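Local coordinates for protein putative Zn-dependent Alcohol Dehydrogenase (Rhodobacter sphaeroides, PDB 3IV6) that binds S-adenosylmethionine in a Rossmann-like domain and is probably a methyltransferase, its substrate unknown, at residues I155-T168 with F180-V194. Numbering follows the deposited sequence.
Sequences IDLKLIEYGEQSGT and FHFREAGDVLDRALV
In Tyr162, CG stands anti to the carbonyl carbon (chi1 -61°), while in Arg191 CG is anti to the backbone N and the chain bends at chi2 and chi3; the two conformations bring the guanidinium over one face of the phenol ring. The planes are 14° apart, and Arg191 CZ lies off-centre, 4.1 Å from the centroid of the Tyr162 ring, which defines a cation-pi stack. Gln165 OE1 approaches the edge of the same guanidinium, 3.0 Å from Arg191 NH2, but the angle is too poor for a hydrogen bond. On the tyrosine's own helix, Lys158 NZ donates to Tyr162 OH in a bond modelled short, its exact geometry doubtful.

Away from the stacked pair, the packing is apolar. Ala192 CB sits against Lys158 CB, where the two backbones come nearest, and Val188 CG1 packs 3.7 Å from Tyr162 CB. Leu159 reaches two aromatic rings through one methyl: CD1 lies over the face of Phe180, 4.2 Å from that ring's centroid, and meets Phe182 in its plane at the edge, 3.9 Å from Phe182 CE1. Its other methyl, CD2, faces Ala192 CB at 4.0 Å. Ile160 CD1 meets the Phe180 ring at its edge, 3.5 Å from Phe180 CZ. Asp156 passes close to Phe180 too, but its carboxylate is held by a salt bridge from Arg216.

Helices 155-164 and 187-192 run at 133° with axes 8.8 Å apart, a steeply inclined pair, nearer antiparallel than parallel, packed over Phe180 of strand 179-181 and Phe182 just after it. The unit is inserted in the chain between strands 143-149 and 237-244 of a seven-stranded sheet, order 3-2-1-4-5-7-6 with 251-258 antiparallel, the arrangement of class I S-adenosylmethionine-dependent methyltransferases.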
loop_
_atom_site.group_PDB
_atom_site.type_symbol
_atom_site.label_atom_id
_atom_site.label_comp_id
_atom_site.label_asym_id
_atom_site.label_seq_id
_atom_site.Cartn_x
_atom_site.Cartn_y
_atom_site.Cartn_z
ATOM N N ILE A 155 -10.001 -12.653 -5.911
ATOM C CA ILE A 155 -9.124 -13.798 -5.805
ATOM C C ILE A 155 -9.235 -14.525 -4.464
ATOM O O ILE A 155 -8.908 -15.704 -4.363
ATOM C CB ILE A 155 -7.649 -13.454 -6.029
ATOM C CG1 ILE A 155 -6.840 -14.757 -5.976
ATOM C CG2 ILE A 155 -7.164 -12.523 -4.954
ATOM C CD1 ILE A 155 -5.377 -14.652 -6.363
ATOM N N ASP A 156 -9.675 -13.838 -3.427
ATOM C CA ASP A 156 -9.711 -14.483 -2.126
ATOM C C ASP A 156 -10.811 -15.511 -2.174
ATOM O O ASP A 156 -10.643 -16.637 -1.703
ATOM C CB ASP A 156 -9.971 -13.479 -0.988
ATOM C CG ASP A 156 -8.766 -12.564 -0.701
ATOM O OD1 ASP A 156 -7.660 -12.893 -1.196
ATOM O OD2 ASP A 156 -8.936 -11.527 0.011
ATOM N N LEU A 157 -11.941 -15.104 -2.743
ATOM C CA LEU A 157 -13.093 -15.980 -2.912
ATOM C C LEU A 157 -12.741 -17.288 -3.727
ATOM O O LEU A 157 -13.128 -18.390 -3.358
ATOM C CB LEU A 157 -14.268 -15.181 -3.506
ATOM C CG LEU A 157 -14.799 -13.949 -2.729
ATOM C CD1 LEU A 157 -15.857 -13.134 -3.520
ATOM C CD2 LEU A 157 -15.354 -14.309 -1.350
ATOM N N LYS A 158 -11.984 -17.177 -4.810
ATOM C CA LYS A 158 -11.500 -18.371 -5.465
ATOM C C LYS A 158 -10.540 -19.141 -4.544
ATOM O O LYS A 158 -10.559 -20.367 -4.528
ATOM C CB LYS A 158 -10.812 -18.044 -6.789
ATOM C CG LYS A 158 -11.655 -17.200 -7.740
ATOM C CD LYS A 158 -12.362 -18.028 -8.816
ATOM C CE LYS A 158 -13.527 -18.829 -8.236
ATOM N NZ LYS A 158 -14.278 -19.553 -9.313
ATOM N N LEU A 159 -9.711 -18.434 -3.778
ATOM C CA LEU A 159 -8.775 -19.094 -2.865
ATOM C C LEU A 159 -9.472 -19.950 -1.794
ATOM O O LEU A 159 -9.088 -21.105 -1.562
ATOM C CB LEU A 159 -7.848 -18.089 -2.189
ATOM C CG LEU A 159 -6.663 -17.562 -2.998
ATOM C CD1 LEU A 159 -5.962 -16.476 -2.209
ATOM C CD2 LEU A 159 -5.691 -18.663 -3.366
ATOM N N ILE A 160 -10.468 -19.379 -1.126
ATOM C CA ILE A 160 -11.280 -20.143 -0.182
ATOM C C ILE A 160 -11.890 -21.389 -0.876
ATOM O O ILE A 160 -11.751 -22.510 -0.387
ATOM C CB ILE A 160 -12.426 -19.275 0.462
ATOM C CG1 ILE A 160 -11.928 -17.898 0.941
ATOM C CG2 ILE A 160 -13.130 -20.019 1.557
ATOM C CD1 ILE A 160 -10.749 -17.917 1.857
ATOM N N GLU A 161 -12.553 -21.185 -2.012
ATOM C CA GLU A 161 -13.290 -22.246 -2.698
ATOM C C GLU A 161 -12.356 -23.385 -3.068
ATOM O O GLU A 161 -12.525 -24.505 -2.583
ATOM C CB GLU A 161 -14.012 -21.682 -3.944
ATOM C CG GLU A 161 -14.620 -22.690 -4.947
ATOM C CD GLU A 161 -15.451 -22.020 -6.083
ATOM O OE1 GLU A 161 -15.629 -22.663 -7.149
ATOM O OE2 GLU A 161 -15.927 -20.863 -5.913
ATOM N N TYR A 162 -11.362 -23.075 -3.904
ATOM C CA TYR A 162 -10.462 -24.059 -4.514
ATOM C C TYR A 162 -9.434 -24.663 -3.529
ATOM O O TYR A 162 -8.681 -25.593 -3.857
ATOM C CB TYR A 162 -9.750 -23.432 -5.729
ATOM C CG TYR A 162 -10.656 -22.959 -6.878
ATOM C CD1 TYR A 162 -11.996 -23.316 -6.942
ATOM C CD2 TYR A 162 -10.147 -22.155 -7.898
ATOM C CE1 TYR A 162 -12.795 -22.892 -7.970
ATOM C CE2 TYR A 162 -10.941 -21.725 -8.939
ATOM C CZ TYR A 162 -12.269 -22.097 -8.976
ATOM O OH TYR A 162 -13.078 -21.669 -10.016
ATOM N N GLY A 163 -9.419 -24.127 -2.319
ATOM C CA GLY A 163 -8.530 -24.604 -1.282
ATOM C C GLY A 163 -9.279 -25.412 -0.243
ATOM O O GLY A 163 -8.674 -26.166 0.513
ATOM N N GLU A 164 -10.594 -25.225 -0.206
ATOM C CA GLU A 164 -11.507 -26.039 0.576
ATOM C C GLU A 164 -11.682 -27.412 -0.097
ATOM O O GLU A 164 -11.504 -28.470 0.521
ATOM C CB GLU A 164 -12.858 -25.340 0.628
ATOM C CG GLU A 164 -13.766 -25.803 1.727
ATOM C CD GLU A 164 -13.479 -25.081 3.029
ATOM O OE1 GLU A 164 -12.839 -25.703 3.911
ATOM O OE2 GLU A 164 -13.892 -23.896 3.164
ATOM N N GLN A 165 -12.044 -27.380 -1.374
ATOM C CA GLN A 165 -12.200 -28.589 -2.159
ATOM C C GLN A 165 -10.934 -29.425 -2.087
ATOM O O GLN A 165 -10.966 -30.639 -2.245
ATOM C CB GLN A 165 -12.472 -28.231 -3.614
ATOM C CG GLN A 165 -13.862 -27.675 -3.873
ATOM C CD GLN A 165 -14.032 -27.224 -5.319
ATOM O OE1 GLN A 165 -13.103 -27.323 -6.131
ATOM N NE2 GLN A 165 -15.215 -26.715 -5.644
ATOM N N SER A 166 -9.816 -28.757 -1.864
ATOM C CA SER A 166 -8.528 -29.415 -1.799
ATOM C C SER A 166 -8.181 -29.779 -0.339
ATOM O O SER A 166 -7.284 -30.574 -0.054
ATOM C CB SER A 166 -7.477 -28.483 -2.397
ATOM O OG SER A 166 -6.315 -29.191 -2.761
ATOM N N GLY A 167 -8.917 -29.186 0.588
ATOM C CA GLY A 167 -8.653 -29.356 2.000
ATOM C C GLY A 167 -7.307 -28.816 2.438
ATOM O O GLY A 167 -6.790 -29.201 3.484
ATOM N N THR A 168 -6.736 -27.919 1.647
ATOM C CA THR A 168 -5.454 -27.313 1.997
ATOM C C THR A 168 -5.615 -25.956 2.645
ATOM O O THR A 168 -4.618 -25.338 3.014
ATOM C CB THR A 168 -4.499 -27.129 0.765
ATOM O OG1 THR A 168 -5.256 -26.840 -0.433
ATOM C CG2 THR A 168 -3.615 -28.371 0.573
ATOM N N PHE A 180 -3.531 -14.422 4.327
ATOM C CA PHE A 180 -3.213 -15.393 3.297
ATOM C C PHE A 180 -1.709 -15.538 3.074
ATOM O O PHE A 180 -0.978 -14.547 3.095
ATOM C CB PHE A 180 -3.843 -14.974 1.993
ATOM C CG PHE A 180 -5.317 -15.220 1.921
ATOM C CD1 PHE A 180 -5.813 -16.493 1.690
ATOM C CD2 PHE A 180 -6.203 -14.172 2.031
ATOM C CE1 PHE A 180 -7.158 -16.714 1.599
ATOM C CE2 PHE A 180 -7.562 -14.393 1.952
ATOM C CZ PHE A 180 -8.036 -15.665 1.734
ATOM N N HIS A 181 -1.247 -16.780 2.893
ATOM C CA HIS A 181 0.109 -17.041 2.385
ATOM C C HIS A 181 0.071 -17.628 0.984
ATOM O O HIS A 181 -0.184 -18.815 0.827
ATOM C CB HIS A 181 0.873 -18.005 3.268
ATOM C CG HIS A 181 2.347 -17.878 3.108
ATOM N ND1 HIS A 181 3.247 -18.303 4.064
ATOM C CD2 HIS A 181 3.082 -17.310 2.122
ATOM C CE1 HIS A 181 4.474 -18.025 3.657
ATOM N NE2 HIS A 181 4.402 -17.412 2.488
ATOM N N PHE A 182 0.306 -16.828 -0.042
ATOM C CA PHE A 182 -0.013 -17.314 -1.388
ATOM C C PHE A 182 0.901 -18.455 -1.885
ATOM O O PHE A 182 0.441 -19.462 -2.440
ATOM C CB PHE A 182 -0.013 -16.142 -2.370
ATOM C CG PHE A 182 -0.851 -15.003 -1.926
ATOM C CD1 PHE A 182 -2.246 -15.120 -1.884
ATOM C CD2 PHE A 182 -0.251 -13.814 -1.531
ATOM C CE1 PHE A 182 -3.043 -14.057 -1.463
ATOM C CE2 PHE A 182 -1.021 -12.755 -1.095
ATOM C CZ PHE A 182 -2.438 -12.872 -1.068
ATOM N N ARG A 183 2.201 -18.267 -1.683
ATOM C CA ARG A 183 3.229 -19.220 -2.064
ATOM C C ARG A 183 3.062 -20.557 -1.353
ATOM O O ARG A 183 3.901 -21.431 -1.494
ATOM C CB ARG A 183 4.595 -18.629 -1.702
ATOM C CG ARG A 183 5.800 -19.451 -2.098
ATOM C CD ARG A 183 7.069 -18.748 -1.678
ATOM N NE ARG A 183 8.218 -19.230 -2.428
ATOM C CZ ARG A 183 8.786 -20.422 -2.236
ATOM N NH1 ARG A 183 8.292 -21.252 -1.316
ATOM N NH2 ARG A 183 9.843 -20.787 -2.963
ATOM N N GLU A 184 1.979 -20.700 -0.596
ATOM C CA GLU A 184 1.778 -21.876 0.241
ATOM C C GLU A 184 0.411 -22.503 -0.008
ATOM O O GLU A 184 0.087 -23.551 0.549
ATOM C CB GLU A 184 1.930 -21.514 1.719
ATOM C CG GLU A 184 3.369 -21.325 2.168
ATOM C CD GLU A 184 3.982 -22.599 2.715
ATOM O OE1 GLU A 184 3.585 -23.693 2.261
ATOM O OE2 GLU A 184 4.860 -22.506 3.599
ATOM N N ALA A 185 -0.388 -21.853 -0.848
ATOM C CA ALA A 185 -1.521 -22.509 -1.491
ATOM C C ALA A 185 -1.068 -23.355 -2.677
ATOM O O ALA A 185 -1.834 -24.163 -3.203
ATOM C CB ALA A 185 -2.549 -21.479 -1.933
ATOM N N GLY A 186 0.180 -23.163 -3.091
ATOM C CA GLY A 186 0.711 -23.851 -4.253
ATOM C C GLY A 186 -0.272 -23.886 -5.407
ATOM O O GLY A 186 -0.588 -22.852 -5.997
ATOM N N ASP A 187 -0.758 -25.080 -5.729
ATOM C CA ASP A 187 -1.447 -25.312 -6.992
ATOM C C ASP A 187 -2.781 -24.574 -7.036
ATOM O O ASP A 187 -3.309 -24.291 -8.111
ATOM C CB ASP A 187 -1.666 -26.809 -7.217
ATOM C CG ASP A 187 -2.432 -27.102 -8.491
ATOM O OD1 ASP A 187 -1.888 -26.847 -9.586
ATOM O OD2 ASP A 187 -3.580 -27.586 -8.399
ATOM N N VAL A 188 -3.322 -24.268 -5.861
ATOM C CA VAL A 188 -4.590 -23.556 -5.763
ATOM C C VAL A 188 -4.460 -22.126 -6.277
ATOM O O VAL A 188 -5.388 -21.587 -6.881
ATOM C CB VAL A 188 -5.109 -23.524 -4.314
ATOM C CG1 VAL A 188 -6.439 -22.791 -4.242
ATOM C CG2 VAL A 188 -5.243 -24.938 -3.767
ATOM N N LEU A 189 -3.304 -21.518 -6.035
ATOM C CA LEU A 189 -3.045 -20.156 -6.487
ATOM C C LEU A 189 -3.281 -20.019 -7.987
ATOM O O LEU A 189 -4.065 -19.178 -8.427
ATOM C CB LEU A 189 -1.615 -19.739 -6.139
ATOM C CG LEU A 189 -1.287 -18.251 -6.284
ATOM C CD1 LEU A 189 -2.269 -17.404 -5.486
ATOM C CD2 LEU A 189 0.143 -17.970 -5.852
ATOM N N ASP A 190 -2.598 -20.851 -8.767
ATOM C CA ASP A 190 -2.750 -20.840 -10.217
ATOM C C ASP A 190 -4.222 -20.812 -10.616
ATOM O O ASP A 190 -4.618 -20.065 -11.510
ATOM C CB ASP A 190 -2.060 -22.057 -10.836
ATOM C CG ASP A 190 -0.599 -22.158 -10.448
ATOM O OD1 ASP A 190 -0.265 -21.829 -9.290
ATOM O OD2 ASP A 190 0.217 -22.568 -11.300
ATOM N N ARG A 191 -5.027 -21.632 -9.948
ATOM C CA ARG A 191 -6.413 -21.840 -10.349
ATOM C C ARG A 191 -7.272 -20.625 -10.017
ATOM O O ARG A 191 -8.326 -20.415 -10.618
ATOM C CB ARG A 191 -6.984 -23.089 -9.674
ATOM C CG ARG A 191 -8.285 -23.584 -10.283
ATOM C CD ARG A 191 -8.394 -25.097 -10.199
ATOM N NE ARG A 191 -9.552 -25.519 -9.415
ATOM C CZ ARG A 191 -9.474 -26.119 -8.231
ATOM N NH1 ARG A 191 -8.291 -26.371 -7.689
ATOM N NH2 ARG A 191 -10.581 -26.467 -7.589
ATOM N N ALA A 192 -6.816 -19.828 -9.056
ATOM C CA ALA A 192 -7.645 -18.782 -8.470
ATOM C C ALA A 192 -7.340 -17.424 -9.091
ATOM O O ALA A 192 -8.117 -16.479 -8.952
ATOM C CB ALA A 192 -7.449 -18.734 -6.962
ATOM N N LEU A 193 -6.205 -17.333 -9.777
ATOM C CA LEU A 193 -5.759 -16.071 -10.357
ATOM C C LEU A 193 -6.869 -15.415 -11.170
ATOM O O LEU A 193 -7.537 -16.071 -11.970
ATOM C CB LEU A 193 -4.524 -16.292 -11.233
ATOM C CG LEU A 193 -3.184 -16.393 -10.502
ATOM C CD1 LEU A 193 -2.048 -16.612 -11.491
ATOM C CD2 LEU A 193 -2.936 -15.152 -9.659
ATOM N N VAL A 194 -7.062 -14.116 -10.961
ATOM C CA VAL A 194 -8.050 -13.357 -11.716
ATOM C C VAL A 194 -7.392 -12.239 -12.518
ATOM O O VAL A 194 -6.225 -11.910 -12.301
ATOM C CB VAL A 194 -9.123 -12.750 -10.792
ATOM C CG1 VAL A 194 -9.828 -13.845 -10.007
ATOM C CG2 VAL A 194 -8.497 -11.729 -9.855
#